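Local coordinates for protein probable arabinosyltransferase B (PDB 7BVF) that polymerises arabinose into the arabinan of cell-wall arabinogalactan as a membrane-bound arabinosyltransferase of Mycobacterium tuberculosis, at residues T797-I802 with Q925-W929. Residues are numbered along the deposited sequence; the frame is centred on the assembly and turned at random.
Sequences TVAEAI and QPKAW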
loop_
_atom_site.group_PDB
_atom_site.type_symbol
_atom_site.label_atom_id
_atom_site.label_comp_id
_atom_site.label_asym_id
_atom_site.label_seq_id
_atom_site.Cartn_x
_atom_site.Cartn_y
_atom_site.Cartn_z
ATOM N N THR A 797 14.263 6.481 27.373
ATOM C CA THR A 797 12.897 6.956 27.554
ATOM C C THR A 797 12.909 8.474 27.441
ATOM O O THR A 797 13.609 9.150 28.203
ATOM C CB THR A 797 12.333 6.513 28.904
ATOM O OG1 THR A 797 12.712 5.159 29.157
ATOM C CG2 THR A 797 10.826 6.589 28.900
ATOM N N VAL A 798 12.152 9.007 26.484
ATOM C CA VAL A 798 12.171 10.425 26.167
ATOM C C VAL A 798 10.749 10.968 26.210
ATOM O O VAL A 798 9.776 10.221 26.287
ATOM C CB VAL A 798 12.818 10.707 24.796
ATOM C CG1 VAL A 798 14.217 10.137 24.746
ATOM C CG2 VAL A 798 11.980 10.129 23.687
ATOM N N ALA A 799 10.643 12.292 26.152
ATOM C CA ALA A 799 9.365 12.980 26.286
ATOM C C ALA A 799 8.644 12.994 24.945
ATOM O O ALA A 799 9.113 13.611 23.986
ATOM C CB ALA A 799 9.578 14.399 26.802
ATOM N N GLU A 800 7.503 12.305 24.880
ATOM C CA GLU A 800 6.590 12.371 23.739
ATOM C C GLU A 800 7.231 11.856 22.453
ATOM O O GLU A 800 6.972 12.372 21.366
ATOM C CB GLU A 800 6.066 13.791 23.541
ATOM C CG GLU A 800 5.388 14.374 24.758
ATOM C CD GLU A 800 5.060 15.840 24.587
ATOM O OE1 GLU A 800 4.985 16.554 25.607
ATOM O OE2 GLU A 800 4.880 16.281 23.433
ATOM N N ALA A 801 8.057 10.821 22.569
ATOM C CA ALA A 801 8.704 10.239 21.402
ATOM C C ALA A 801 9.258 8.873 21.775
ATOM O O ALA A 801 9.308 8.500 22.948
ATOM C CB ALA A 801 9.814 11.143 20.866
ATOM N N ILE A 802 9.669 8.129 20.753
ATOM C CA ILE A 802 10.281 6.816 20.917
ATOM C C ILE A 802 11.549 6.789 20.077
ATOM O O ILE A 802 11.489 6.959 18.854
ATOM C CB ILE A 802 9.333 5.678 20.507
ATOM C CG1 ILE A 802 8.032 5.751 21.304
ATOM C CG2 ILE A 802 9.993 4.336 20.725
ATOM C CD1 ILE A 802 7.077 4.626 21.011
ATOM N N GLN A 925 1.389 5.089 22.678
ATOM C CA GLN A 925 2.845 5.141 22.790
ATOM C C GLN A 925 3.202 4.933 24.254
ATOM O O GLN A 925 3.369 5.905 25.003
ATOM C CB GLN A 925 3.389 6.478 22.281
ATOM C CG GLN A 925 3.348 6.638 20.773
ATOM C CD GLN A 925 1.961 6.950 20.248
ATOM O OE1 GLN A 925 1.189 7.665 20.883
ATOM N NE2 GLN A 925 1.639 6.413 19.080
ATOM N N PRO A 926 3.328 3.687 24.716
ATOM C CA PRO A 926 3.417 3.427 26.157
ATOM C C PRO A 926 4.740 3.802 26.807
ATOM O O PRO A 926 4.896 3.561 28.006
ATOM C CB PRO A 926 3.185 1.910 26.243
ATOM C CG PRO A 926 2.559 1.534 24.953
ATOM C CD PRO A 926 3.169 2.444 23.951
ATOM N N LYS A 927 5.703 4.369 26.089
ATOM C CA LYS A 927 6.968 4.797 26.695
ATOM C C LYS A 927 7.268 6.224 26.241
ATOM O O LYS A 927 8.057 6.437 25.320
ATOM C CB LYS A 927 8.062 3.829 26.301
ATOM C CG LYS A 927 7.901 3.340 24.868
ATOM C CD LYS A 927 8.984 2.368 24.453
ATOM C CE LYS A 927 8.596 0.939 24.768
ATOM N NZ LYS A 927 9.519 -0.022 24.106
ATOM N N ALA A 928 6.657 7.213 26.900
ATOM C CA ALA A 928 6.756 8.558 26.351
ATOM C C ALA A 928 6.834 9.705 27.351
ATOM O O ALA A 928 6.891 10.850 26.899
ATOM C CB ALA A 928 5.574 8.793 25.399
ATOM N N TRP A 929 6.847 9.476 28.662
ATOM C CA TRP A 929 6.883 10.572 29.636
ATOM C C TRP A 929 5.782 11.599 29.346
ATOM O O TRP A 929 6.039 12.736 28.960
ATOM C CB TRP A 929 8.255 11.249 29.646
ATOM C CG TRP A 929 9.297 10.584 30.480
ATOM C CD1 TRP A 929 10.560 10.267 30.095
ATOM C CD2 TRP A 929 9.184 10.183 31.849
ATOM N NE1 TRP A 929 11.239 9.681 31.128
ATOM C CE2 TRP A 929 10.414 9.617 32.218
ATOM C CE3 TRP A 929 8.160 10.240 32.797
ATOM C CZ2 TRP A 929 10.648 9.113 33.489
ATOM C CZ3 TRP A 929 8.395 9.741 34.053
ATOM C CH2 TRP A 929 9.626 9.185 34.389
#
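The indole of Trp-929 meets the short hairpin of 797-802 with its pyrrole edge: Thr-797 O lies in the ring plane, 3.8 Å from CD1, and the Thr-797 methyl CG2 sits 3.8 Å from NE1, the two side chains crossing at about a right angle. A chi1 of -42° sets the Thr-797 methyl opposite the backbone N and facing the indole, and OG1 beside the N, where it makes a weak hydrogen bond with Pro-794 O, a division of labour that suits threonine at a partly exposed site. Beyond this contact the broad, largely apolar indole packs against Pro-834, Leu-844 and, on strand 874-881, Thr-878 and Ala-880.

Beside the indole the backbones come close. Ala-928 O accepts an almost straight hydrogen bond, 177° at the hydrogen, from Glu-800 N at 2.6 Å, the donor lying in the carbonyl plane. Two CA-H...O contacts accompany it, Ala-928 CA to Val-798 O and Ala-799 CA to Ala-928 O. Small alanines suit this closeness, and Ala-928 CB rests 4.0 Å from Glu-800 N. Glu-800, at the turn with positive phi (63°), has its CB directed away from 925-929, which leaves its backbone N to make the contact.

At the exposed end, Ile-802 CD1 lies across the aliphatic part of Lys-927, 4.1 Å from CG, and touches Gln-925 CG. Chain length suits lysine here: its methylenes pack against the isoleucine while the chain, bent at chi3, carries NZ past it.

The arrangement is a short, weakly bonded antiparallel hairpin, strands 797-798 and 801-802, docked through its turn and both arms onto the loop leading into strand 932-935, within the EmbC C-terminal domain.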